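Long-range contacts in aminotransferase (Psychrobacter arcticus 273-4, PDB 3IF2), which probably acts as a pyridoxal 5'-phosphate-dependent aminotransferase, possibly moving an amino group between valine and pyruvate: residues I73-N78 against T309-A314; Q83-F88 against I315-V320; A91-F96 against E107-T112; G220-D225 against S258-N263; L262-N267 against I286-A291. All blocks are in the same frame, centred on the assembly; numbering follows the deposited sequence.

Interaction 1. Residues I73-N78 against T309-A314; sequences IISMAN and TRFGAA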
# COMPACT_ATOMS: atom_id res chain seq x y z
N ILE A 73 13.67 -12.72 -10.20
CA ILE A 73 14.69 -11.81 -9.66
C ILE A 73 14.55 -10.36 -10.18
O ILE A 73 14.63 -9.41 -9.39
CB ILE A 73 16.15 -12.36 -9.90
CG1 ILE A 73 16.42 -13.58 -8.99
CG2 ILE A 73 17.22 -11.30 -9.68
CD1 ILE A 73 16.19 -13.39 -7.45
N ILE A 74 14.30 -10.20 -11.47
CA ILE A 74 14.18 -8.87 -12.07
C ILE A 74 12.98 -8.11 -11.47
O ILE A 74 13.08 -6.91 -11.15
CB ILE A 74 14.13 -8.95 -13.65
CG1 ILE A 74 15.51 -9.43 -14.19
CG2 ILE A 74 13.78 -7.62 -14.28
CD1 ILE A 74 15.50 -9.84 -15.66
N SER A 75 11.89 -8.85 -11.28
CA SER A 75 10.64 -8.36 -10.71
C SER A 75 10.86 -7.96 -9.21
O SER A 75 10.46 -6.88 -8.79
CB SER A 75 9.58 -9.44 -10.90
OG SER A 75 8.31 -9.00 -10.51
N MSE A 76 11.49 -8.84 -8.44
CA MSE A 76 11.92 -8.54 -7.04
C MSE A 76 12.90 -7.35 -6.86
O MSE A 76 12.79 -6.57 -5.92
CB MSE A 76 12.73 -9.73 -6.50
CG MSE A 76 12.04 -10.64 -5.60
SE MSE A 76 13.24 -12.09 -5.20
CE MSE A 76 12.42 -13.15 -6.57
N ALA A 77 13.93 -7.33 -7.72
CA ALA A 77 15.08 -6.43 -7.59
C ALA A 77 14.91 -4.99 -8.04
O ALA A 77 15.85 -4.21 -7.90
CB ALA A 77 16.32 -7.05 -8.27
N ASN A 78 13.75 -4.64 -8.58
CA ASN A 78 13.48 -3.32 -9.14
C ASN A 78 12.09 -2.77 -8.79
O ASN A 78 11.10 -3.52 -8.77
CB ASN A 78 13.55 -3.39 -10.66
CG ASN A 78 14.91 -3.76 -11.16
OD1 ASN A 78 15.77 -2.90 -11.31
ND2 ASN A 78 15.11 -5.04 -11.46
N THR A 309 3.10 -2.77 -5.44
CA THR A 309 3.68 -4.11 -5.39
C THR A 309 3.70 -4.73 -6.78
O THR A 309 2.90 -4.34 -7.63
CB THR A 309 2.91 -4.98 -4.38
OG1 THR A 309 3.75 -6.05 -3.99
CG2 THR A 309 1.62 -5.47 -4.93
N ARG A 310 4.63 -5.64 -7.04
CA ARG A 310 4.67 -6.25 -8.38
C ARG A 310 4.71 -7.76 -8.50
O ARG A 310 4.59 -8.25 -9.63
CB ARG A 310 5.75 -5.57 -9.23
CG ARG A 310 7.15 -5.72 -8.78
CD ARG A 310 8.08 -4.76 -9.52
NE ARG A 310 8.07 -4.95 -10.98
CZ ARG A 310 8.97 -4.47 -11.85
NH1 ARG A 310 10.05 -3.80 -11.46
NH2 ARG A 310 8.79 -4.73 -13.15
N PHE A 311 4.74 -8.49 -7.40
CA PHE A 311 4.85 -9.91 -7.56
C PHE A 311 3.58 -10.59 -8.04
O PHE A 311 3.65 -11.63 -8.72
CB PHE A 311 5.53 -10.62 -6.37
CG PHE A 311 6.38 -11.74 -6.85
CD1 PHE A 311 7.69 -11.46 -7.32
CD2 PHE A 311 5.86 -13.01 -7.02
CE1 PHE A 311 8.49 -12.47 -7.88
CE2 PHE A 311 6.65 -14.05 -7.58
CZ PHE A 311 7.96 -13.77 -8.01
N GLY A 312 2.43 -10.00 -7.69
CA GLY A 312 1.15 -10.46 -8.20
C GLY A 312 1.14 -10.28 -9.71
O GLY A 312 0.76 -11.21 -10.45
N ALA A 313 1.57 -9.10 -10.16
CA ALA A 313 1.75 -8.78 -11.58
C ALA A 313 2.66 -9.80 -12.28
O ALA A 313 2.35 -10.25 -13.37
CB ALA A 313 2.35 -7.36 -11.74
N ALA A 314 3.76 -10.16 -11.63
CA ALA A 314 4.73 -11.10 -12.19
C ALA A 314 4.09 -12.47 -12.48
O ALA A 314 4.28 -13.01 -13.56
CB ALA A 314 5.95 -11.23 -11.30
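R310 reaches from the start of helix 311-321 across the C-terminal part of helix 71-77 to the carbonyl of N78, joining two helices near the dimer interface of a fold-type-I aminotransferase. CG of R310 lies between the backbone N and the carbonyl carbon (chi1 64°), and a bend at chi3 carries the guanidinium past S75. S75 CA lies over one face of that group, offset toward its rim, while N78 O meets its edge. NH1 donates to N78 O over 2.9 Å with a fairly straight N-H path (161°), close to the guanidinium plane; the donor nevertheless stands above the carbonyl plane of N78, off its lone pairs. The aliphatic part is also used, R310 CD passing 3.3 Å from S75 O. A long, branched cation suits this place, because NH1 can reach N78 O while NH2 forms a salt bridge with D85. A methionine in its place would probably leave N78 O without this donor and the D85 carboxylate without this counter-charge. An asparagine suits position N78 because its ND2 turns back to I74 O at 2.8 Å. Y79, a cofactor-binding residue, follows directly and probably serves the neighbouring active site, as in relatives. On the apolar side, selenomethionine M76 crosses F311 at a slant, CE standing 4.2 Å from CE1; the F311 ring also meets F311 of the second subunit, nearly parallel. Small residues let the helices close in where S75 OG lies 3.3 Å from A314 CB.

Interaction 2. Residues Q83-F88 against I315-V320; sequences QGDSAF and IATPLV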
# COMPACT_ATOMS: atom_id res chain seq x y z
N GLN A 83 2.81 4.18 -11.60
CA GLN A 83 1.57 3.73 -12.24
C GLN A 83 1.38 2.19 -12.13
O GLN A 83 0.26 1.73 -12.13
CB GLN A 83 1.55 4.18 -13.70
CG GLN A 83 0.26 3.84 -14.47
CD GLN A 83 0.24 4.41 -15.87
OE1 GLN A 83 0.88 5.42 -16.15
NE2 GLN A 83 -0.52 3.79 -16.76
N GLY A 84 2.49 1.44 -12.08
CA GLY A 84 2.47 -0.01 -11.91
C GLY A 84 3.33 -0.77 -12.92
O GLY A 84 3.67 -0.24 -13.96
N ASP A 85 3.64 -2.02 -12.60
CA ASP A 85 4.43 -2.92 -13.47
C ASP A 85 4.07 -2.75 -14.96
O ASP A 85 2.97 -3.10 -15.37
CB ASP A 85 4.20 -4.37 -13.01
CG ASP A 85 5.08 -5.37 -13.73
OD1 ASP A 85 4.77 -5.76 -14.89
OD2 ASP A 85 6.06 -5.80 -13.10
N SER A 86 5.00 -2.18 -15.75
CA SER A 86 4.79 -1.92 -17.20
C SER A 86 4.32 -3.15 -18.01
O SER A 86 3.34 -3.04 -18.74
CB SER A 86 6.07 -1.42 -17.86
OG SER A 86 6.56 -0.27 -17.20
N ALA A 87 5.02 -4.28 -17.86
CA ALA A 87 4.73 -5.50 -18.61
C ALA A 87 3.30 -6.00 -18.35
O ALA A 87 2.59 -6.36 -19.30
CB ALA A 87 5.79 -6.62 -18.32
N PHE A 88 2.90 -5.98 -17.09
CA PHE A 88 1.53 -6.39 -16.69
C PHE A 88 0.45 -5.45 -17.29
O PHE A 88 -0.57 -5.94 -17.79
CB PHE A 88 1.42 -6.48 -15.15
CG PHE A 88 0.12 -7.08 -14.64
CD1 PHE A 88 -0.36 -8.30 -15.16
CD2 PHE A 88 -0.55 -6.50 -13.58
CE1 PHE A 88 -1.51 -8.89 -14.66
CE2 PHE A 88 -1.69 -7.07 -13.06
CZ PHE A 88 -2.20 -8.27 -13.59
N ILE A 315 3.30 -12.99 -11.53
CA ILE A 315 2.60 -14.27 -11.74
C ILE A 315 1.55 -14.14 -12.83
O ILE A 315 1.50 -14.99 -13.73
CB ILE A 315 1.90 -14.84 -10.44
CG1 ILE A 315 2.81 -15.75 -9.63
CG2 ILE A 315 0.75 -15.80 -10.81
CD1 ILE A 315 4.04 -15.16 -9.27
N ALA A 316 0.73 -13.10 -12.75
CA ALA A 316 -0.44 -12.95 -13.61
C ALA A 316 -0.16 -12.56 -15.05
O ALA A 316 -0.97 -12.91 -15.93
CB ALA A 316 -1.43 -11.97 -12.99
N THR A 317 0.97 -11.89 -15.30
CA THR A 317 1.34 -11.41 -16.65
C THR A 317 1.25 -12.50 -17.75
O THR A 317 0.52 -12.29 -18.70
CB THR A 317 2.71 -10.66 -16.64
OG1 THR A 317 2.58 -9.46 -15.87
CG2 THR A 317 3.20 -10.30 -18.05
N PRO A 318 1.95 -13.65 -17.59
CA PRO A 318 1.86 -14.69 -18.60
C PRO A 318 0.48 -15.34 -18.72
O PRO A 318 0.11 -15.72 -19.82
CB PRO A 318 2.93 -15.72 -18.18
CG PRO A 318 3.16 -15.46 -16.75
CD PRO A 318 3.01 -13.98 -16.61
N LEU A 319 -0.25 -15.44 -17.61
CA LEU A 319 -1.61 -16.02 -17.62
C LEU A 319 -2.63 -15.08 -18.31
O LEU A 319 -3.69 -15.54 -18.77
CB LEU A 319 -2.07 -16.41 -16.20
CG LEU A 319 -1.14 -17.28 -15.33
CD1 LEU A 319 -1.73 -17.54 -13.95
CD2 LEU A 319 -0.81 -18.60 -15.99
N VAL A 320 -2.33 -13.76 -18.35
CA VAL A 320 -3.16 -12.77 -19.08
C VAL A 320 -2.80 -12.86 -20.57
O VAL A 320 -3.70 -12.96 -21.43
CB VAL A 320 -2.96 -11.31 -18.53
CG1 VAL A 320 -3.58 -10.27 -19.45
CG2 VAL A 320 -3.51 -11.18 -17.14
O HOH W 1 5.09 -8.54 -15.29
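F88 brings its ring up to A316, T317 and V320, joining the first turn of helix 86-100 to helix 311-321 within a fold-type-I aminotransferase. The apolar part rests on the far end of the ring. With CG anti to the backbone N (chi1 -171°), the phenyl group extends toward the other helix, and its CE1 comes within 3.5 Å of A316 CB and 3.9 Å of V320 CG2. The F88 and V320 side chains cross at about a right angle, and CG2 is the branch of the valine that touches. A small residue fits at A316, because the ring comes so close to the helix there, whereas the branched V320 can reach from one turn further on. L274 and L111 pack around the same phenyl group.

The polar part involves T317. Its hydroxyl sits beside the root of the ring, OG1 being 3.2 Å from F88 CD1, yet it is not left to the hydrocarbon: it bonds back to A313 O, one turn earlier in its own helix, a common use of a helical threonine. No direct hydrogen bond joins the segments; a water does so, giving one proton to T317 OG1 at 2.7 Å and the other to D85 OD1 at 2.8 Å. D85 is the N-cap of helix 86-100, where a short carboxylate can turn back to an amide of the first turn. It does so through the same oxygen that takes the water: OD1 accepts from F88 N at 2.9 Å, met nearly head-on from beyond its C-O bond.

Interaction 3. Residues A91-F96 against E107-T112; sequences ALVGFF and ENIALT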
# COMPACT_ATOMS: atom_id res chain seq x y z
N ALA A 91 0.17 -6.23 -21.06
CA ALA A 91 -0.58 -7.49 -21.18
C ALA A 91 -2.09 -7.26 -21.01
O ALA A 91 -2.90 -7.74 -21.82
CB ALA A 91 -0.08 -8.51 -20.17
N LEU A 92 -2.44 -6.50 -19.96
CA LEU A 92 -3.83 -6.12 -19.67
C LEU A 92 -4.48 -5.30 -20.80
O LEU A 92 -5.62 -5.57 -21.17
CB LEU A 92 -3.94 -5.39 -18.31
CG LEU A 92 -3.73 -6.22 -17.03
CD1 LEU A 92 -3.55 -5.32 -15.81
CD2 LEU A 92 -4.87 -7.24 -16.83
N VAL A 93 -3.73 -4.35 -21.36
CA VAL A 93 -4.18 -3.56 -22.53
C VAL A 93 -4.57 -4.50 -23.67
O VAL A 93 -5.69 -4.44 -24.16
CB VAL A 93 -3.07 -2.57 -23.02
CG1 VAL A 93 -3.40 -2.00 -24.40
CG2 VAL A 93 -2.86 -1.43 -22.00
N GLY A 94 -3.63 -5.37 -24.06
CA GLY A 94 -3.88 -6.37 -25.11
C GLY A 94 -5.10 -7.24 -24.83
O GLY A 94 -5.98 -7.38 -25.68
N PHE A 95 -5.14 -7.78 -23.62
CA PHE A 95 -6.23 -8.64 -23.11
C PHE A 95 -7.63 -8.00 -23.18
O PHE A 95 -8.56 -8.62 -23.73
CB PHE A 95 -5.90 -9.06 -21.67
CG PHE A 95 -6.92 -9.96 -21.03
CD1 PHE A 95 -7.99 -9.41 -20.31
CD2 PHE A 95 -6.81 -11.34 -21.13
CE1 PHE A 95 -8.94 -10.22 -19.73
CE2 PHE A 95 -7.75 -12.17 -20.55
CZ PHE A 95 -8.83 -11.61 -19.85
N PHE A 96 -7.79 -6.79 -22.62
CA PHE A 96 -9.08 -6.10 -22.68
C PHE A 96 -9.48 -5.72 -24.12
O PHE A 96 -10.66 -5.83 -24.48
CB PHE A 96 -9.13 -4.88 -21.76
CG PHE A 96 -9.14 -5.23 -20.29
CD1 PHE A 96 -10.19 -5.96 -19.74
CD2 PHE A 96 -8.12 -4.80 -19.45
CE1 PHE A 96 -10.20 -6.29 -18.39
CE2 PHE A 96 -8.14 -5.12 -18.09
CZ PHE A 96 -9.18 -5.86 -17.56
N GLU A 107 -2.14 4.32 -20.94
CA GLU A 107 -2.60 5.48 -20.16
C GLU A 107 -3.88 5.24 -19.34
O GLU A 107 -4.11 5.96 -18.37
CB GLU A 107 -2.80 6.70 -21.07
CG GLU A 107 -1.53 7.26 -21.68
CD GLU A 107 -1.81 8.41 -22.67
OE1 GLU A 107 -2.54 9.37 -22.34
OE2 GLU A 107 -1.28 8.35 -23.80
N ASN A 108 -4.67 4.22 -19.72
CA ASN A 108 -5.93 3.84 -19.08
C ASN A 108 -5.87 2.79 -17.97
O ASN A 108 -6.89 2.40 -17.45
CB ASN A 108 -6.90 3.30 -20.15
CG ASN A 108 -7.24 4.32 -21.21
OD1 ASN A 108 -6.90 4.14 -22.39
ND2 ASN A 108 -7.91 5.39 -20.80
N ILE A 109 -4.69 2.34 -17.58
CA ILE A 109 -4.57 1.30 -16.56
C ILE A 109 -3.47 1.63 -15.57
O ILE A 109 -2.36 2.00 -15.96
CB ILE A 109 -4.27 -0.08 -17.17
CG1 ILE A 109 -5.28 -0.43 -18.27
CG2 ILE A 109 -4.26 -1.16 -16.05
CD1 ILE A 109 -5.16 -1.85 -18.80
N ALA A 110 -3.83 1.51 -14.28
CA ALA A 110 -2.90 1.68 -13.17
C ALA A 110 -3.10 0.50 -12.23
O ALA A 110 -4.14 -0.16 -12.26
CB ALA A 110 -3.16 2.98 -12.44
N LEU A 111 -2.07 0.23 -11.43
CA LEU A 111 -2.07 -0.82 -10.42
C LEU A 111 -2.01 -0.16 -9.04
O LEU A 111 -1.40 0.93 -8.88
CB LEU A 111 -0.87 -1.76 -10.61
CG LEU A 111 -0.70 -2.48 -11.96
CD1 LEU A 111 0.55 -3.38 -11.96
CD2 LEU A 111 -1.91 -3.29 -12.26
N THR A 112 -2.65 -0.82 -8.06
CA THR A 112 -2.69 -0.40 -6.65
C THR A 112 -2.36 -1.61 -5.76
O THR A 112 -2.32 -2.74 -6.26
CB THR A 112 -4.08 0.20 -6.29
OG1 THR A 112 -5.12 -0.79 -6.45
CG2 THR A 112 -4.41 1.40 -7.17
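The F96 ring meets I109 with its edge: CD1 of the isoleucine lies near the plane of the phenyl group, 4.2 Å from CD2. One face of this ring carries F95 CD1, displaced toward the rim, and the ring of F272 also packs against it with the two planes inclined to each other. I109 carries the contact. Its CG1 is anti to the carbonyl carbon (chi1 -52°), which extends the chain from strand 109-112 toward helix 86-100 and places the terminal methyl among three side chains. That CD1 lies 3.8 Å from L92 CB and 4.0 Å from V93 CG2, and touches the helix backbone at V93 N, 3.9 Å away. A long, unbranched tip suits such a place, since a single methyl can enter between neighbouring residues of a helix. A looser touch follows two residues along the strand, where L92 CD1 and L111 CD2 stand 4.4 Å apart.

The axes of helix segment 91-96 and strand 109-112 come within 10.1 Å, their N-to-C directions 125° apart. Helix 86-100 thus lies on the large-domain sheet at strand 109-112 and its antiparallel neighbour 285-288, whose I286 touches L92, while A110 faces helix 291-305.

Interaction 4. Residues G220-D225 against S258-N263; sequences GNVLTD and SDAHLN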
# COMPACT_ATOMS: atom_id res chain seq x y z
N GLY A 220 -24.35 -11.23 -2.70
CA GLY A 220 -24.29 -12.11 -3.85
C GLY A 220 -25.14 -11.56 -5.01
O GLY A 220 -25.27 -12.24 -6.04
N ASN A 221 -25.65 -10.33 -4.87
CA ASN A 221 -26.50 -9.70 -5.87
C ASN A 221 -25.69 -9.21 -7.06
O ASN A 221 -24.60 -8.65 -6.89
CB ASN A 221 -27.24 -8.47 -5.28
CG ASN A 221 -28.30 -7.91 -6.24
OD1 ASN A 221 -29.16 -8.64 -6.72
ND2 ASN A 221 -28.22 -6.62 -6.52
N VAL A 222 -26.25 -9.40 -8.26
CA VAL A 222 -25.68 -8.89 -9.49
C VAL A 222 -26.68 -7.88 -10.02
O VAL A 222 -27.80 -8.25 -10.40
CB VAL A 222 -25.38 -9.99 -10.52
CG1 VAL A 222 -24.90 -9.41 -11.86
CG2 VAL A 222 -24.34 -10.92 -9.94
N LEU A 223 -26.28 -6.60 -10.01
CA LEU A 223 -27.09 -5.52 -10.59
C LEU A 223 -27.25 -5.85 -12.06
O LEU A 223 -26.29 -6.23 -12.72
CB LEU A 223 -26.43 -4.14 -10.40
CG LEU A 223 -26.30 -3.63 -8.96
CD1 LEU A 223 -25.25 -2.52 -8.84
CD2 LEU A 223 -27.65 -3.17 -8.42
N THR A 224 -28.47 -5.74 -12.56
CA THR A 224 -28.83 -6.14 -13.93
C THR A 224 -28.24 -5.21 -14.99
O THR A 224 -27.98 -4.04 -14.72
CB THR A 224 -30.40 -6.21 -14.13
OG1 THR A 224 -30.95 -4.90 -14.28
CG2 THR A 224 -31.11 -6.94 -12.97
N ASP A 225 -28.04 -5.75 -16.19
CA ASP A 225 -27.59 -4.95 -17.33
C ASP A 225 -28.42 -3.65 -17.51
O ASP A 225 -27.84 -2.57 -17.72
CB ASP A 225 -27.60 -5.78 -18.64
CG ASP A 225 -26.45 -6.79 -18.71
OD1 ASP A 225 -25.47 -6.72 -17.91
OD2 ASP A 225 -26.52 -7.65 -19.62
N SER A 258 -25.30 -15.42 -13.32
CA SER A 258 -26.44 -14.89 -14.08
C SER A 258 -25.95 -14.00 -15.23
O SER A 258 -24.84 -13.49 -15.19
CB SER A 258 -27.41 -14.13 -13.15
OG SER A 258 -26.83 -12.95 -12.64
N ASP A 259 -26.81 -13.81 -16.23
CA ASP A 259 -26.46 -13.07 -17.46
C ASP A 259 -26.02 -11.62 -17.18
O ASP A 259 -26.76 -10.88 -16.58
CB ASP A 259 -27.65 -13.10 -18.44
CG ASP A 259 -27.25 -12.79 -19.88
OD1 ASP A 259 -26.35 -13.48 -20.43
OD2 ASP A 259 -27.87 -11.90 -20.50
N ALA A 260 -24.80 -11.24 -17.59
CA ALA A 260 -24.28 -9.87 -17.40
C ALA A 260 -23.24 -9.49 -18.44
O ALA A 260 -22.59 -10.36 -19.01
CB ALA A 260 -23.67 -9.72 -15.99
N HIS A 261 -23.09 -8.19 -18.68
CA HIS A 261 -22.08 -7.66 -19.59
C HIS A 261 -21.12 -6.70 -18.89
O HIS A 261 -21.55 -5.91 -18.06
CB HIS A 261 -22.73 -6.99 -20.79
CG HIS A 261 -23.56 -7.92 -21.61
ND1 HIS A 261 -24.76 -7.56 -22.19
CD2 HIS A 261 -23.39 -9.24 -21.90
CE1 HIS A 261 -25.27 -8.59 -22.84
NE2 HIS A 261 -24.46 -9.63 -22.67
N LEU A 262 -19.82 -6.81 -19.19
CA LEU A 262 -18.81 -5.91 -18.65
C LEU A 262 -18.67 -4.82 -19.70
O LEU A 262 -18.24 -5.10 -20.83
CB LEU A 262 -17.47 -6.62 -18.43
CG LEU A 262 -16.36 -5.81 -17.75
CD1 LEU A 262 -16.73 -5.50 -16.29
CD2 LEU A 262 -15.02 -6.55 -17.81
N ASN A 263 -19.07 -3.60 -19.34
CA ASN A 263 -18.97 -2.42 -20.21
C ASN A 263 -18.05 -1.36 -19.62
O ASN A 263 -17.80 -1.31 -18.41
CB ASN A 263 -20.35 -1.82 -20.46
CG ASN A 263 -21.20 -2.66 -21.42
OD1 ASN A 263 -22.33 -3.02 -21.09
ND2 ASN A 263 -20.68 -2.95 -22.61
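D225 accepts the one hydrogen bond across this surface contact, from the backbone N of H261 to OD1 at 2.9 Å. The oxygen uses its syn lone pair, and the same OD1 forms a salt bridge with R214, its strongest partner. An aspartate serves well here, short enough to reach the H261 amide, and with a carboxylate that also pairs with the R214 guanidinium. The second oxygen behaves differently. OD2 hovers over one face of the imidazole, 3.1 Å from H261 ND1, too poorly directed for a hydrogen bond; carboxylate and ring planes are only 23° apart.

D225 opens helix 225-237, the connection in a beta-alpha-beta crossover between the parallel neighbours 207-213 and 242-245. The contact ties the loop entering that helix to the loop that follows the second strand; the end-to-end directions of 222-225 and 258-261 are 46° apart. T224 is the N-cap, its OG1 binding E227 N.

Among charges, D259 OD2 comes to 4.5 Å from D225 OD2, a like-charged neighbour that R214 probably helps to offset.

The hydroxyl of S258 makes a van der Waals touch, OG lying 3.9 Å from V222 CB. The apolar pair is V222 with A260: CG1, anti to the backbone N (chi1 175°), approaches A260 CB at 4.3 Å.

Interaction 5. Residues L262-N267 against I286-A291; sequences LNWDNN and IIVADA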
# COMPACT_ATOMS: atom_id res chain seq x y z
N LEU A 262 -19.82 -6.81 -19.19
CA LEU A 262 -18.81 -5.91 -18.65
C LEU A 262 -18.67 -4.82 -19.70
O LEU A 262 -18.24 -5.10 -20.83
CB LEU A 262 -17.47 -6.62 -18.43
CG LEU A 262 -16.36 -5.81 -17.75
CD1 LEU A 262 -16.73 -5.50 -16.29
CD2 LEU A 262 -15.02 -6.55 -17.81
N ASN A 263 -19.07 -3.60 -19.34
CA ASN A 263 -18.97 -2.42 -20.21
C ASN A 263 -18.05 -1.36 -19.62
O ASN A 263 -17.80 -1.31 -18.41
CB ASN A 263 -20.35 -1.82 -20.46
CG ASN A 263 -21.20 -2.66 -21.42
OD1 ASN A 263 -22.33 -3.02 -21.09
ND2 ASN A 263 -20.68 -2.95 -22.61
N TRP A 264 -17.55 -0.50 -20.51
CA TRP A 264 -16.66 0.59 -20.17
C TRP A 264 -16.71 1.73 -21.19
O TRP A 264 -17.03 1.53 -22.38
CB TRP A 264 -15.22 0.06 -20.07
CG TRP A 264 -14.22 1.10 -19.62
CD1 TRP A 264 -13.91 1.45 -18.35
CD2 TRP A 264 -13.45 1.96 -20.47
NE1 TRP A 264 -12.97 2.45 -18.34
CE2 TRP A 264 -12.68 2.79 -19.63
CE3 TRP A 264 -13.35 2.12 -21.85
CZ2 TRP A 264 -11.82 3.76 -20.15
CZ3 TRP A 264 -12.48 3.08 -22.35
CH2 TRP A 264 -11.73 3.88 -21.51
N ASP A 265 -16.42 2.93 -20.69
CA ASP A 265 -16.23 4.16 -21.47
C ASP A 265 -15.40 5.14 -20.60
O ASP A 265 -15.07 4.80 -19.45
CB ASP A 265 -17.55 4.75 -21.99
CG ASP A 265 -18.48 5.28 -20.88
OD1 ASP A 265 -18.05 5.53 -19.72
OD2 ASP A 265 -19.67 5.46 -21.21
N ASN A 266 -15.10 6.34 -21.11
CA ASN A 266 -14.28 7.31 -20.35
C ASN A 266 -14.90 7.88 -19.06
O ASN A 266 -14.18 8.48 -18.28
CB ASN A 266 -13.72 8.43 -21.24
CG ASN A 266 -12.76 7.89 -22.28
OD1 ASN A 266 -13.17 7.42 -23.33
ND2 ASN A 266 -11.46 7.94 -21.98
N ASN A 267 -16.20 7.69 -18.85
CA ASN A 267 -16.83 8.08 -17.60
C ASN A 267 -17.02 6.87 -16.63
O ASN A 267 -17.76 6.97 -15.65
CB ASN A 267 -18.17 8.80 -17.89
CG ASN A 267 -18.55 9.77 -16.79
OD1 ASN A 267 -17.73 10.59 -16.36
ND2 ASN A 267 -19.78 9.67 -16.31
N ILE A 286 -6.36 -3.53 -9.88
CA ILE A 286 -6.23 -3.04 -11.25
C ILE A 286 -7.33 -2.00 -11.48
O ILE A 286 -8.48 -2.29 -11.19
CB ILE A 286 -6.44 -4.18 -12.29
CG1 ILE A 286 -5.53 -5.40 -12.00
CG2 ILE A 286 -6.26 -3.66 -13.73
CD1 ILE A 286 -5.89 -6.69 -12.83
N ILE A 287 -6.98 -0.82 -12.02
CA ILE A 287 -7.95 0.24 -12.33
C ILE A 287 -7.90 0.52 -13.84
O ILE A 287 -6.84 0.80 -14.36
CB ILE A 287 -7.67 1.59 -11.56
CG1 ILE A 287 -7.80 1.42 -10.04
CG2 ILE A 287 -8.67 2.66 -11.98
CD1 ILE A 287 -7.42 2.68 -9.21
N VAL A 288 -9.06 0.43 -14.51
CA VAL A 288 -9.23 0.82 -15.92
C VAL A 288 -10.08 2.11 -15.91
O VAL A 288 -11.22 2.10 -15.40
CB VAL A 288 -9.89 -0.28 -16.74
CG1 VAL A 288 -10.18 0.22 -18.18
CG2 VAL A 288 -8.99 -1.54 -16.74
N ALA A 289 -9.52 3.21 -16.44
CA ALA A 289 -10.19 4.53 -16.40
C ALA A 289 -9.65 5.51 -17.41
O ALA A 289 -8.73 5.20 -18.15
CB ALA A 289 -10.03 5.12 -15.00
N ASP A 290 -10.23 6.70 -17.42
CA ASP A 290 -9.74 7.81 -18.25
C ASP A 290 -8.34 8.18 -17.77
O ASP A 290 -8.06 8.08 -16.56
CB ASP A 290 -10.63 9.06 -18.11
CG ASP A 290 -10.26 10.17 -19.10
OD1 ASP A 290 -10.55 9.99 -20.30
OD2 ASP A 290 -9.72 11.23 -18.68
N ALA A 291 -7.50 8.63 -18.70
CA ALA A 291 -6.11 9.07 -18.40
C ALA A 291 -6.02 9.99 -17.17
O ALA A 291 -5.15 9.81 -16.32
CB ALA A 291 -5.50 9.77 -19.62
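With CG anti to its backbone N (chi1 -176°), W264 swings its indole out to V288, whose CG1 takes the corresponding position (chi1 174°) and so comes over the ring. This methyl makes a CH-pi contact with the five-membered ring, 3.9 Å from its centroid and close to the ring normal; on the opposite face, toward the rim, lies N266 N. The rim is used too: W264 NE1 gives a weak hydrogen bond to V288 O at 3.4 Å, and A289 meets the edge near CZ2. A tryptophan suits the place because it offers both a broad apolar face and an N-H at its border.

V288 ends strand 285-288, the antiparallel member characteristic of the large-domain sheet in fold-type-I enzymes, and the loop with W264 leads into its partner strand 268-273. A leucine in place of W264 would probably leave V288 CG1 without its aromatic face, V288 O without this weak donor and W102 without the ring it meets.

Before strand 268-273 the loop makes an Asx turn, D265 OD1 accepting from N267 N. Alongside, N266 ND2 donates to D290 OD1 at 2.8 Å; amide and carboxylate planes stand 75° apart, and the oxygen uses its anti lone pair. D290 can serve two partners because its carboxylate has two oxygens: as N-cap of helix 291-305 it binds K292 N through OD2.

Interactions 1, 2 and 3 form a row, 1 and 3 each centred about 9 Å from 2. Interactions 1 and 2 share helix 311-321 and are joined by the salt bridge of R310 with D85; 2 and 3 share helix 86-100. Strands 109-112 and 285-288 are sheet neighbours, linking interaction 3 to interaction 5, centres about 10 Å apart, and F88 of interaction 2 packs on I286 of interaction 5. Interaction 4 overlaps 5 at L262 and N263. Along the chain, 1 and 2 alternate, and 3, 4 and 5 follow in order inside both. Interactions 1 and 5 touch the second subunit; together the contacts join dimer-interface helices to the large-domain sheet and its loops.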